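Side-chain contacts in WbmS, polysaccharide deacetylase involved in O-antigen biosynthesis (Bordetella bronchiseptica, PDB 3HFT), which probably removes acetyl groups from a saccharide with the help of a zinc ion during the biosynthesis of O-antigen: residues S25-D28 and S34-G37; D58-A63 and A67-T72; N96-G101 and E105-I110; S123-S128 and I202-F207; D180-C183 and E188-S191. All blocks are in the same frame, centred on the assembly; numbering follows the deposited sequence.

Contact 1: residues S25-D28 and S34-G37; sequences SDID and SWRG
Ile27 and Ser34 bring the two backbones together, their CA atoms 5.4 Å apart, where the chain leaves a 3-10 turn, runs through a short loop and returns. The pair closes an irregular loop just ahead of strand 39-44, the central strand of the parallel sheet of this polysaccharide deacetylase fold. What closes it is the hydroxyl of Ser34: Asp28 N donates to Ser34 OG at 2.9 Å, and the bond is nearly straight, at 168°. Ser34 OG sits between its own backbone N and carbonyl carbon (chi1 72°), which turns it onto the amide of Asp28, and it is also bonded to the carbonyl O of Gln31. A small hydroxyl suits the place, since it can accept and donate at once. The carboxylate of Asp28 looks elsewhere, with OD1 taken by the amide of Asn30. On the apolar side, Ile27 CG2 approaches Trp35 CE3 to 4.2 Å, coming obliquely to the indole, and the branched Ile27 also packs on Val173 and Ile202. Trp35 is pinned at its other end by NE1, which is bonded to Gln161. The six-membered side of the indole offers its rim to a carbonyl: Asp28 O lies in the ring plane, 3.3 Å from Trp35 CZ3.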
# COMPACT_ATOMS: atom_id res chain seq x y z
N SER A 25 -5.96 2.43 -18.05
CA SER A 25 -7.10 3.35 -18.19
C SER A 25 -8.35 2.71 -18.78
O SER A 25 -9.39 3.37 -18.89
CB SER A 25 -6.71 4.55 -19.04
OG SER A 25 -6.16 4.11 -20.26
N ASP A 26 -8.28 1.43 -19.14
CA ASP A 26 -9.47 0.71 -19.61
C ASP A 26 -10.32 0.24 -18.43
O ASP A 26 -11.46 -0.16 -18.62
CB ASP A 26 -9.09 -0.49 -20.48
CG ASP A 26 -8.45 -0.11 -21.79
OD1 ASP A 26 -8.85 0.88 -22.41
OD2 ASP A 26 -7.55 -0.85 -22.25
N ILE A 27 -9.79 0.30 -17.20
CA ILE A 27 -10.52 -0.13 -16.01
C ILE A 27 -11.68 0.83 -15.76
O ILE A 27 -11.48 2.04 -15.67
CB ILE A 27 -9.61 -0.17 -14.77
CG1 ILE A 27 -8.53 -1.25 -14.97
CG2 ILE A 27 -10.42 -0.41 -13.45
CD1 ILE A 27 -7.33 -1.16 -14.03
N ASP A 28 -12.88 0.28 -15.70
CA ASP A 28 -14.07 1.04 -15.39
C ASP A 28 -14.59 0.41 -14.12
O ASP A 28 -15.11 -0.71 -14.12
CB ASP A 28 -15.09 0.93 -16.51
CG ASP A 28 -16.39 1.65 -16.20
OD1 ASP A 28 -16.60 2.12 -15.06
OD2 ASP A 28 -17.23 1.73 -17.12
N SER A 34 -14.65 -4.98 -17.38
CA SER A 34 -13.50 -4.25 -17.87
C SER A 34 -12.16 -4.73 -17.31
O SER A 34 -11.11 -4.35 -17.83
CB SER A 34 -13.66 -2.75 -17.58
OG SER A 34 -13.51 -2.46 -16.22
N TRP A 35 -12.19 -5.53 -16.26
CA TRP A 35 -10.96 -6.02 -15.63
C TRP A 35 -10.92 -7.48 -15.24
O TRP A 35 -9.84 -8.05 -15.11
CB TRP A 35 -10.67 -5.23 -14.35
CG TRP A 35 -11.52 -5.60 -13.11
CD1 TRP A 35 -11.39 -6.74 -12.28
CD2 TRP A 35 -12.56 -4.83 -12.55
NE1 TRP A 35 -12.31 -6.69 -11.27
CE2 TRP A 35 -13.05 -5.53 -11.41
CE3 TRP A 35 -13.12 -3.61 -12.88
CZ2 TRP A 35 -14.07 -5.04 -10.62
CZ3 TRP A 35 -14.14 -3.11 -12.09
CH2 TRP A 35 -14.62 -3.82 -10.96
N ARG A 36 -12.06 -8.09 -14.99
CA ARG A 36 -12.10 -9.42 -14.43
C ARG A 36 -11.52 -10.43 -15.36
O ARG A 36 -11.97 -10.59 -16.51
CB ARG A 36 -13.53 -9.78 -14.07
CG ARG A 36 -13.65 -10.83 -13.04
CD ARG A 36 -15.11 -10.99 -12.68
NE ARG A 36 -15.36 -12.29 -12.09
CZ ARG A 36 -15.44 -12.53 -10.79
NH1 ARG A 36 -15.31 -11.53 -9.90
NH2 ARG A 36 -15.66 -13.78 -10.37
N GLY A 37 -10.49 -11.12 -14.90
CA GLY A 37 -9.80 -12.10 -15.74
C GLY A 37 -8.87 -11.54 -16.81
O GLY A 37 -8.28 -12.30 -17.57

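Contact 2: residues D58-A63 and A67-T72; sequences DLIEGA and ATWFAT
Ile60, on the inner side of its helix, meets Ala67 and Trp69 of the following strand with two different branches. Its CG2 is anti to the backbone N and reaches Ala67 CB at 4.0 Å, a methyl-to-methyl contact. The other branch is placed by chi1 -55°, which sets CG1 beside the backbone N and brings it to Trp69 CZ2 at 4.2 Å. There the chain bends again: with chi2 -50°, CD1 turns back from the indole, so the methylene and not the end methyl is what the ring feels. Trp69 CH2 is equally near CG1, and the approach to the ring is oblique. The two side chains do not meet head on but slide past each other in opposite directions, the indole reaching out from the sheet as the isoleucine reaches out from the helix.

Each residue type fits its station. Ala67 is short, so the helix can settle close to the start of the strand, whereas two residues further on the broad indole fills the wider interval. A beta-branched isoleucine can serve both at once. Trp69 is steadied by neighbours on its own sheet, stacking on Phe43 and meeting Phe87 with the planes inclined at about 55°, and Ile60 touches both phenylalanines too. Leu253 of helix 245-256 packs on Ile60 as well. All three contact residues are buried, and they meet through carbon atoms alone. Alternate strand residues facing a helix in this way belong to the beta-alpha-beta crossover, here strand 39-44, helix 50-63 and strand 67-71 of the parallel sheet.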
# COMPACT_ATOMS: atom_id res chain seq x y z
N ASP A 58 9.73 -3.13 -28.83
CA ASP A 58 9.66 -4.03 -29.99
C ASP A 58 9.02 -5.38 -29.68
O ASP A 58 8.22 -5.89 -30.44
CB ASP A 58 11.05 -4.24 -30.57
CG ASP A 58 11.62 -2.99 -31.22
OD1 ASP A 58 10.84 -2.06 -31.56
OD2 ASP A 58 12.85 -2.95 -31.36
N LEU A 59 9.33 -5.92 -28.51
CA LEU A 59 8.79 -7.19 -28.07
C LEU A 59 7.26 -7.13 -27.89
O LEU A 59 6.52 -7.99 -28.38
CB LEU A 59 9.51 -7.58 -26.78
CG LEU A 59 9.79 -9.04 -26.50
CD1 LEU A 59 10.51 -9.67 -27.67
CD2 LEU A 59 10.61 -9.19 -25.21
N ILE A 60 6.78 -6.08 -27.22
CA ILE A 60 5.33 -5.90 -27.03
C ILE A 60 4.60 -5.53 -28.34
O ILE A 60 3.54 -6.10 -28.65
CB ILE A 60 5.04 -4.87 -25.93
CG1 ILE A 60 5.76 -5.28 -24.64
CG2 ILE A 60 3.54 -4.75 -25.65
CD1 ILE A 60 5.52 -6.77 -24.20
N GLU A 61 5.18 -4.62 -29.14
CA GLU A 61 4.63 -4.31 -30.46
C GLU A 61 4.54 -5.55 -31.34
O GLU A 61 3.55 -5.73 -32.03
CB GLU A 61 5.43 -3.18 -31.13
CG GLU A 61 5.18 -1.86 -30.39
CD GLU A 61 5.62 -0.60 -31.13
OE1 GLU A 61 6.55 -0.66 -31.97
OE2 GLU A 61 5.04 0.48 -30.80
N GLY A 62 5.53 -6.43 -31.28
CA GLY A 62 5.49 -7.67 -32.05
C GLY A 62 4.34 -8.60 -31.69
O GLY A 62 3.85 -9.35 -32.54
N ALA A 63 3.90 -8.54 -30.44
CA ALA A 63 2.77 -9.33 -29.95
C ALA A 63 1.46 -8.67 -30.32
O ALA A 63 0.42 -9.33 -30.37
CB ALA A 63 2.88 -9.50 -28.42
N ALA A 67 -0.57 -2.25 -23.50
CA ALA A 67 0.36 -2.17 -22.39
C ALA A 67 0.38 -0.75 -21.84
O ALA A 67 -0.00 0.20 -22.53
CB ALA A 67 1.77 -2.66 -22.80
N THR A 68 0.78 -0.61 -20.58
CA THR A 68 0.88 0.70 -19.94
C THR A 68 2.34 0.90 -19.52
O THR A 68 2.95 -0.01 -18.99
CB THR A 68 -0.02 0.77 -18.74
OG1 THR A 68 -1.35 0.40 -19.14
CG2 THR A 68 -0.01 2.18 -18.15
N TRP A 69 2.87 2.11 -19.73
CA TRP A 69 4.31 2.38 -19.56
C TRP A 69 4.46 3.53 -18.60
O TRP A 69 3.90 4.61 -18.86
CB TRP A 69 4.95 2.76 -20.92
CG TRP A 69 4.77 1.69 -21.97
CD1 TRP A 69 3.63 1.43 -22.65
CD2 TRP A 69 5.72 0.70 -22.39
NE1 TRP A 69 3.81 0.39 -23.51
CE2 TRP A 69 5.08 -0.09 -23.37
CE3 TRP A 69 7.05 0.45 -22.09
CZ2 TRP A 69 5.71 -1.16 -23.99
CZ3 TRP A 69 7.69 -0.62 -22.71
CH2 TRP A 69 7.02 -1.40 -23.66
N PHE A 70 5.20 3.33 -17.52
CA PHE A 70 5.37 4.40 -16.54
C PHE A 70 6.73 5.10 -16.75
O PHE A 70 7.77 4.50 -16.54
CB PHE A 70 5.17 3.88 -15.13
CG PHE A 70 3.79 3.41 -14.86
CD1 PHE A 70 2.74 4.32 -14.71
CD2 PHE A 70 3.51 2.07 -14.71
CE1 PHE A 70 1.48 3.88 -14.45
CE2 PHE A 70 2.24 1.65 -14.44
CZ PHE A 70 1.22 2.55 -14.33
N ALA A 71 6.68 6.36 -17.19
CA ALA A 71 7.89 7.08 -17.61
C ALA A 71 8.65 7.70 -16.46
O ALA A 71 8.06 8.32 -15.55
CB ALA A 71 7.53 8.18 -18.64
N THR A 72 9.97 7.55 -16.51
CA THR A 72 10.87 8.11 -15.51
C THR A 72 11.57 9.37 -15.98
O THR A 72 11.94 10.21 -15.18
CB THR A 72 11.96 7.08 -15.11
OG1 THR A 72 12.48 6.43 -16.29
CG2 THR A 72 11.41 6.03 -14.15

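Contact 3: residues N96-G101 and E105-I110; sequences NPLLAG and EGVQEI
Asn96 O is gripped by two backbone amides, Leu99 N at 2.8 Å and Ala100 N at 2.9 Å, and this pair of hydrogen bonds, from the third and fourth residues on, fixes the short helical turn from which Leu98 reaches across to Glu105, Gly106, Val107 and Ile110. Leu98 carries the contact. Its CG stands anti to the carbonyl carbon (chi1 -56°), and the fork beyond divides its work between two methyls. CD1 rests against the backbone at the start of the facing helix, near Val107 N, and touches Val107 CG2 at 3.7 Å. CD2 presses closely on Glu105 O, at 3.1 Å, and meets Ile110 CD1 at 3.8 Å, the leucine and isoleucine approaching tip to tip. Val107 and Ile110 lie three residues apart, on one side of their helix, so a forked leucine can touch both.

Gly106 occupies the N-cap position, and Leu98 CD1 lies 3.7 Å from Gly106 C. Its amide is satisfied by the helix itself: Gly106 N donates to Glu109 OE1 at 2.9 Å, meeting the oxygen 51° out of the carboxylate plane. That is one half of a capping box, the half that a glycine at the N-cap can still make. The carboxylate of Glu105 is engaged by Arg113 further along the helix.

Leu98 also packs on Leu98 of the second subunit, and Val107 on Leu99 of that subunit. The arrangement is thus a turn joining the short helix 96-100 to the capped N terminus of helix 107-115, at the subunit interface.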
# COMPACT_ATOMS: atom_id res chain seq x y z
N ASN A 96 12.15 8.98 -3.70
CA ASN A 96 13.18 8.42 -2.82
C ASN A 96 14.12 9.46 -2.22
O ASN A 96 14.45 9.38 -1.05
CB ASN A 96 14.00 7.33 -3.54
CG ASN A 96 13.32 5.98 -3.54
OD1 ASN A 96 12.38 5.74 -2.76
ND2 ASN A 96 13.78 5.08 -4.42
N PRO A 97 14.56 10.44 -3.01
CA PRO A 97 15.45 11.44 -2.39
C PRO A 97 14.85 12.15 -1.17
O PRO A 97 15.58 12.65 -0.32
CB PRO A 97 15.69 12.44 -3.53
CG PRO A 97 15.48 11.61 -4.79
CD PRO A 97 14.36 10.69 -4.45
N LEU A 98 13.53 12.19 -1.08
CA LEU A 98 12.89 12.82 0.05
C LEU A 98 13.08 11.98 1.31
O LEU A 98 13.14 12.50 2.43
CB LEU A 98 11.40 13.02 -0.23
CG LEU A 98 11.04 13.82 -1.48
CD1 LEU A 98 9.53 13.89 -1.60
CD2 LEU A 98 11.65 15.21 -1.47
N LEU A 99 13.18 10.67 1.12
CA LEU A 99 13.29 9.73 2.22
C LEU A 99 14.75 9.47 2.59
O LEU A 99 15.07 9.14 3.74
CB LEU A 99 12.67 8.40 1.81
CG LEU A 99 11.25 8.47 1.23
CD1 LEU A 99 10.80 7.03 0.89
CD2 LEU A 99 10.34 9.15 2.20
N ALA A 100 15.62 9.68 1.61
CA ALA A 100 17.05 9.37 1.74
C ALA A 100 17.84 10.20 2.73
O ALA A 100 18.85 9.74 3.24
CB ALA A 100 17.72 9.45 0.35
N GLY A 101 17.40 11.42 2.98
CA GLY A 101 18.09 12.31 3.88
C GLY A 101 17.65 13.72 3.56
O GLY A 101 16.66 13.92 2.87
N GLU A 105 13.32 19.97 -1.52
CA GLU A 105 11.99 19.96 -2.09
C GLU A 105 11.11 18.95 -1.41
O GLU A 105 11.58 18.15 -0.63
CB GLU A 105 12.05 19.50 -3.53
CG GLU A 105 12.84 20.37 -4.42
CD GLU A 105 12.77 19.89 -5.83
OE1 GLU A 105 12.74 18.66 -6.03
OE2 GLU A 105 12.73 20.75 -6.72
N GLY A 106 9.82 18.98 -1.76
CA GLY A 106 8.87 17.96 -1.33
C GLY A 106 8.29 17.22 -2.53
O GLY A 106 8.79 17.30 -3.66
N VAL A 107 7.21 16.50 -2.26
CA VAL A 107 6.53 15.73 -3.27
C VAL A 107 6.06 16.60 -4.45
O VAL A 107 6.24 16.22 -5.60
CB VAL A 107 5.33 14.94 -2.64
CG1 VAL A 107 4.33 14.51 -3.70
CG2 VAL A 107 5.86 13.71 -1.84
N GLN A 108 5.47 17.75 -4.16
CA GLN A 108 4.85 18.58 -5.19
C GLN A 108 5.77 18.93 -6.35
O GLN A 108 5.39 18.78 -7.51
CB GLN A 108 4.28 19.86 -4.57
CG GLN A 108 3.64 20.78 -5.59
N GLU A 109 6.97 19.40 -6.03
CA GLU A 109 7.92 19.79 -7.05
C GLU A 109 8.29 18.60 -7.92
O GLU A 109 8.32 18.72 -9.15
CB GLU A 109 9.20 20.37 -6.43
CG GLU A 109 9.01 21.71 -5.69
CD GLU A 109 8.70 21.55 -4.21
OE1 GLU A 109 8.26 20.47 -3.77
OE2 GLU A 109 8.88 22.55 -3.47
N ILE A 110 8.55 17.46 -7.28
CA ILE A 110 8.95 16.25 -8.02
C ILE A 110 7.82 15.72 -8.92
O ILE A 110 8.05 15.33 -10.07
CB ILE A 110 9.46 15.13 -7.05
CG1 ILE A 110 10.78 15.54 -6.37
CG2 ILE A 110 9.63 13.80 -7.79
CD1 ILE A 110 11.19 14.65 -5.19

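Contact 4: residues S123-S128 and I202-F207; sequences SVRSHS and INVLDF. With EDO (1,2-ethanediol), chain F.
Arg125 slides past Asp206 and lays the NH1 end of its guanidinium beside the carboxylate, NH1 lying 3.1 Å from Asp206 CG. The salt bridge is a loose one: Arg125 NH1 to Asp206 OD1 measures 3.3 Å, with the two planes 34° apart; NH1 is about equally far from OD2, so it faces the middle of the carboxylate. The arginine runs out extended and then bends at chi3 (-72°), which swings the head over to strand 203-207. Val204 CG1 lies at the edge of the guanidinium, near its plane, 3.9 Å from Arg125 NH2. Buried as it is, the guanidinium has other partners: NE is bonded to the carbonyl of Cys148, and NH1 also forms a salt bridge with Asp44 and a hydrogen bond with Thr42.

The pair lies beside the metal site of the deacetylase. His127 binds zinc through ND1 together with Asp46 and His92, a His-His-Asp set as in many polysaccharide deacetylases, and the Asp206 side chain lies about 6 Å from the metal. An ethanediol, likely a crystallisation additive, lies between Ser128 and Asp206. Ser128 N, presented by a backbone of positive phi, donates to O1 of the ethanediol at 2.7 Å with an angle of 152°, while ethanediol C2 stands 3.6 Å from Asp206 OD2.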
# COMPACT_ATOMS: atom_id res chain seq x y z
N SER A 123 -2.59 7.66 -15.23
CA SER A 123 -2.09 6.54 -14.44
C SER A 123 -0.71 6.79 -13.87
O SER A 123 0.16 7.36 -14.52
CB SER A 123 -2.12 5.23 -15.26
OG SER A 123 -3.44 4.90 -15.67
N VAL A 124 -0.50 6.34 -12.63
CA VAL A 124 0.76 6.54 -11.95
C VAL A 124 1.17 5.36 -11.09
O VAL A 124 0.32 4.72 -10.44
CB VAL A 124 0.72 7.82 -11.04
CG1 VAL A 124 -0.44 7.73 -10.01
CG2 VAL A 124 2.06 8.02 -10.31
N ARG A 125 2.46 5.06 -11.09
CA ARG A 125 3.06 4.15 -10.12
C ARG A 125 4.32 4.85 -9.67
O ARG A 125 5.06 5.39 -10.51
CB ARG A 125 3.41 2.79 -10.70
CG ARG A 125 3.97 1.84 -9.63
CD ARG A 125 4.29 0.53 -10.26
NE ARG A 125 3.11 -0.24 -10.60
CZ ARG A 125 2.98 -0.99 -11.70
NH1 ARG A 125 3.92 -0.99 -12.63
NH2 ARG A 125 1.88 -1.70 -11.88
N SER A 126 4.53 4.89 -8.35
CA SER A 126 5.70 5.56 -7.77
C SER A 126 6.92 4.67 -7.81
O SER A 126 6.83 3.47 -7.53
CB SER A 126 5.45 5.96 -6.33
OG SER A 126 4.38 6.87 -6.22
N HIS A 127 8.08 5.25 -8.14
CA HIS A 127 9.32 4.52 -8.04
C HIS A 127 9.47 4.11 -6.58
O HIS A 127 9.17 4.90 -5.67
CB HIS A 127 10.54 5.33 -8.46
CG HIS A 127 11.79 4.52 -8.41
ND1 HIS A 127 11.94 3.37 -9.16
CD2 HIS A 127 12.92 4.65 -7.67
CE1 HIS A 127 13.13 2.84 -8.91
NE2 HIS A 127 13.74 3.59 -8.00
N SER A 128 9.84 2.84 -6.38
CA SER A 128 9.95 2.24 -5.03
C SER A 128 8.63 2.23 -4.24
O SER A 128 8.63 2.05 -3.02
CB SER A 128 11.07 2.87 -4.23
OG SER A 128 12.30 2.57 -4.90
N ILE A 202 -8.37 -9.12 -11.05
CA ILE A 202 -7.56 -8.31 -11.93
C ILE A 202 -6.11 -8.79 -11.90
O ILE A 202 -5.58 -9.09 -10.84
CB ILE A 202 -7.68 -6.80 -11.56
CG1 ILE A 202 -7.12 -5.96 -12.71
CG2 ILE A 202 -7.01 -6.48 -10.21
CD1 ILE A 202 -7.26 -4.48 -12.46
N ASN A 203 -5.46 -8.87 -13.07
CA ASN A 203 -4.09 -9.38 -13.18
C ASN A 203 -3.11 -8.35 -13.75
O ASN A 203 -2.99 -8.21 -14.98
CB ASN A 203 -4.09 -10.60 -14.11
CG ASN A 203 -5.01 -11.71 -13.61
OD1 ASN A 203 -4.57 -12.58 -12.84
ND2 ASN A 203 -6.25 -11.74 -14.12
N VAL A 204 -2.48 -7.59 -12.86
CA VAL A 204 -1.54 -6.56 -13.27
C VAL A 204 -0.13 -7.08 -12.98
O VAL A 204 0.16 -7.57 -11.87
CB VAL A 204 -1.81 -5.21 -12.57
CG1 VAL A 204 -0.88 -4.12 -13.13
CG2 VAL A 204 -3.28 -4.80 -12.67
N LEU A 205 0.73 -7.04 -14.00
CA LEU A 205 2.12 -7.47 -13.86
C LEU A 205 3.01 -6.29 -14.17
O LEU A 205 2.67 -5.45 -15.02
CB LEU A 205 2.44 -8.65 -14.80
CG LEU A 205 1.68 -9.96 -14.57
CD1 LEU A 205 0.36 -10.00 -15.38
CD2 LEU A 205 2.52 -11.16 -14.97
N ASP A 206 4.15 -6.21 -13.48
CA ASP A 206 5.11 -5.13 -13.65
C ASP A 206 6.47 -5.67 -14.11
O ASP A 206 7.10 -6.47 -13.40
CB ASP A 206 5.28 -4.40 -12.33
CG ASP A 206 6.18 -3.17 -12.41
OD1 ASP A 206 6.54 -2.74 -13.54
OD2 ASP A 206 6.46 -2.61 -11.32
N PHE A 207 6.91 -5.21 -15.28
CA PHE A 207 8.23 -5.57 -15.83
C PHE A 207 9.11 -4.32 -15.98
O PHE A 207 8.62 -3.24 -16.22
CB PHE A 207 8.09 -6.18 -17.22
CG PHE A 207 7.44 -7.54 -17.25
CD1 PHE A 207 6.07 -7.67 -17.34
CD2 PHE A 207 8.22 -8.70 -17.24
CE1 PHE A 207 5.48 -8.95 -17.40
CE2 PHE A 207 7.64 -9.96 -17.28
CZ PHE A 207 6.27 -10.08 -17.35
C1 EDO F . 8.83 0.02 -8.19
O1 EDO F . 10.05 0.77 -8.03
C2 EDO F . 9.01 -0.92 -9.38
O2 EDO F . 9.65 -0.25 -10.51

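Contact 5: residues D180-C183 and E188-S191; sequences DVAC and EFDS. With EDO (1,2-ethanediol), chain D.
A Cys sulfur-aromatic contact forms where the chain turns back after helix 179-185: the ring of Phe189, in the loop, returns onto Ala182 and Cys183 of the helix. The far end of the ring does the touching. Phe189 CZ lies 3.8 Å from Ala182 CB, which comes obliquely to the ring, and 3.9 Å from Cys183 SG, which sits at its edge. The sulfur is 5.0 Å from the centroid of the Phe189 ring and 76° off the ring normal, close to the ring plane, so the approach is edge-on, with the partly positive C-H rim turned to the sulfur.

The torsions explain the fit. Phe189 CG stands anti to its carbonyl carbon (chi1 -70°), which carries the ring back to the helix although the bond to CB sets out at an angle to it. Cys183 SG likewise lies beside its backbone N, and this brings the sulfur to the rim. Ala182 suits the place because its single methyl lets the ring lie close to the helix. Trp177 packs on both Ala182 and Phe189, and Phe248 of helix 245-256 also touches Phe189.

At the start of the segment Asp180 looks another way, toward the zinc site. Asp180 OD2 accepts a hydrogen bond from an ethanediol, O1 at 2.8 Å, and that small molecule is also bonded to Asp46, a zinc ligand, and to His211. The packing between the segments, apart from this, joins helix 179-185 to its own following loop through an edge-on Cys sulfur-aromatic contact.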
# COMPACT_ATOMS: atom_id res chain seq x y z
N ASP A 180 11.59 -8.16 -10.65
CA ASP A 180 12.59 -8.16 -9.59
C ASP A 180 12.05 -8.75 -8.29
O ASP A 180 12.77 -9.44 -7.57
CB ASP A 180 13.25 -6.78 -9.40
CG ASP A 180 12.27 -5.66 -9.20
OD1 ASP A 180 11.05 -5.85 -9.29
OD2 ASP A 180 12.74 -4.53 -9.01
N VAL A 181 10.76 -8.55 -8.02
CA VAL A 181 10.10 -9.18 -6.85
C VAL A 181 10.04 -10.71 -6.96
O VAL A 181 10.18 -11.43 -5.96
CB VAL A 181 8.71 -8.55 -6.60
CG1 VAL A 181 7.98 -9.26 -5.48
CG2 VAL A 181 8.88 -7.07 -6.25
N ALA A 182 9.90 -11.21 -8.19
CA ALA A 182 9.89 -12.64 -8.42
C ALA A 182 11.26 -13.19 -8.02
O ALA A 182 11.36 -14.28 -7.43
CB ALA A 182 9.59 -12.93 -9.87
N CYS A 183 12.31 -12.47 -8.36
CA CYS A 183 13.65 -12.89 -7.92
C CYS A 183 13.72 -12.92 -6.38
O CYS A 183 14.16 -13.89 -5.79
CB CYS A 183 14.74 -11.98 -8.47
SG CYS A 183 14.83 -11.95 -10.29
N GLU A 188 8.95 -18.79 -9.85
CA GLU A 188 9.46 -19.47 -11.05
C GLU A 188 9.30 -18.65 -12.32
O GLU A 188 8.27 -18.01 -12.53
CB GLU A 188 8.71 -20.77 -11.24
CG GLU A 188 8.79 -21.73 -10.06
CD GLU A 188 7.98 -23.03 -10.26
OE1 GLU A 188 7.42 -23.26 -11.37
OE2 GLU A 188 7.90 -23.83 -9.29
N PHE A 189 10.32 -18.70 -13.17
CA PHE A 189 10.30 -18.06 -14.48
C PHE A 189 9.98 -19.05 -15.59
O PHE A 189 9.66 -18.64 -16.70
CB PHE A 189 11.63 -17.36 -14.80
CG PHE A 189 11.88 -16.15 -13.97
CD1 PHE A 189 11.19 -14.97 -14.22
CD2 PHE A 189 12.75 -16.19 -12.91
CE1 PHE A 189 11.38 -13.87 -13.43
CE2 PHE A 189 12.93 -15.07 -12.11
CZ PHE A 189 12.26 -13.92 -12.39
N ASP A 190 10.03 -20.34 -15.26
CA ASP A 190 9.88 -21.43 -16.24
C ASP A 190 8.73 -22.40 -15.97
O ASP A 190 8.82 -23.58 -16.30
CB ASP A 190 11.17 -22.26 -16.31
CG ASP A 190 11.55 -22.88 -14.96
OD1 ASP A 190 10.95 -22.49 -13.91
OD2 ASP A 190 12.47 -23.74 -14.96
N SER A 191 7.67 -21.92 -15.37
CA SER A 191 6.46 -22.72 -15.20
C SER A 191 5.78 -22.93 -16.56
O SER A 191 5.89 -22.10 -17.46
CB SER A 191 5.49 -22.02 -14.24
OG SER A 191 4.35 -22.83 -14.02
C1 EDO D . 15.64 -2.92 -10.42
O1 EDO D . 15.29 -4.29 -10.21
C2 EDO D . 15.02 -2.42 -11.73
O2 EDO D . 14.86 -0.99 -11.71

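Following the chain from the N terminus, contact 1 closes the first loop, 25-37, ahead of strand 39-44. Contact 2 closes the tight turn between helix 50-63 and strand 67-71, and contact 3 the turn between helices 96-100 and 107-115 at the subunit interface. Contact 4 spans 74 residues, bringing the segment that begins with strand 123-124 against strand 203-207; contact 5 is nested within it, and none cross. Contact 4 is also where contacts 1 to 3 converge: Trp35 of contact 1 packs on Ile202, Phe70 from 67-72 packs on Arg125, and Asn96 of contact 3 probably bonds Ser128. Contact 5 stays separate, its nearest atoms about 6 Å from contact 4.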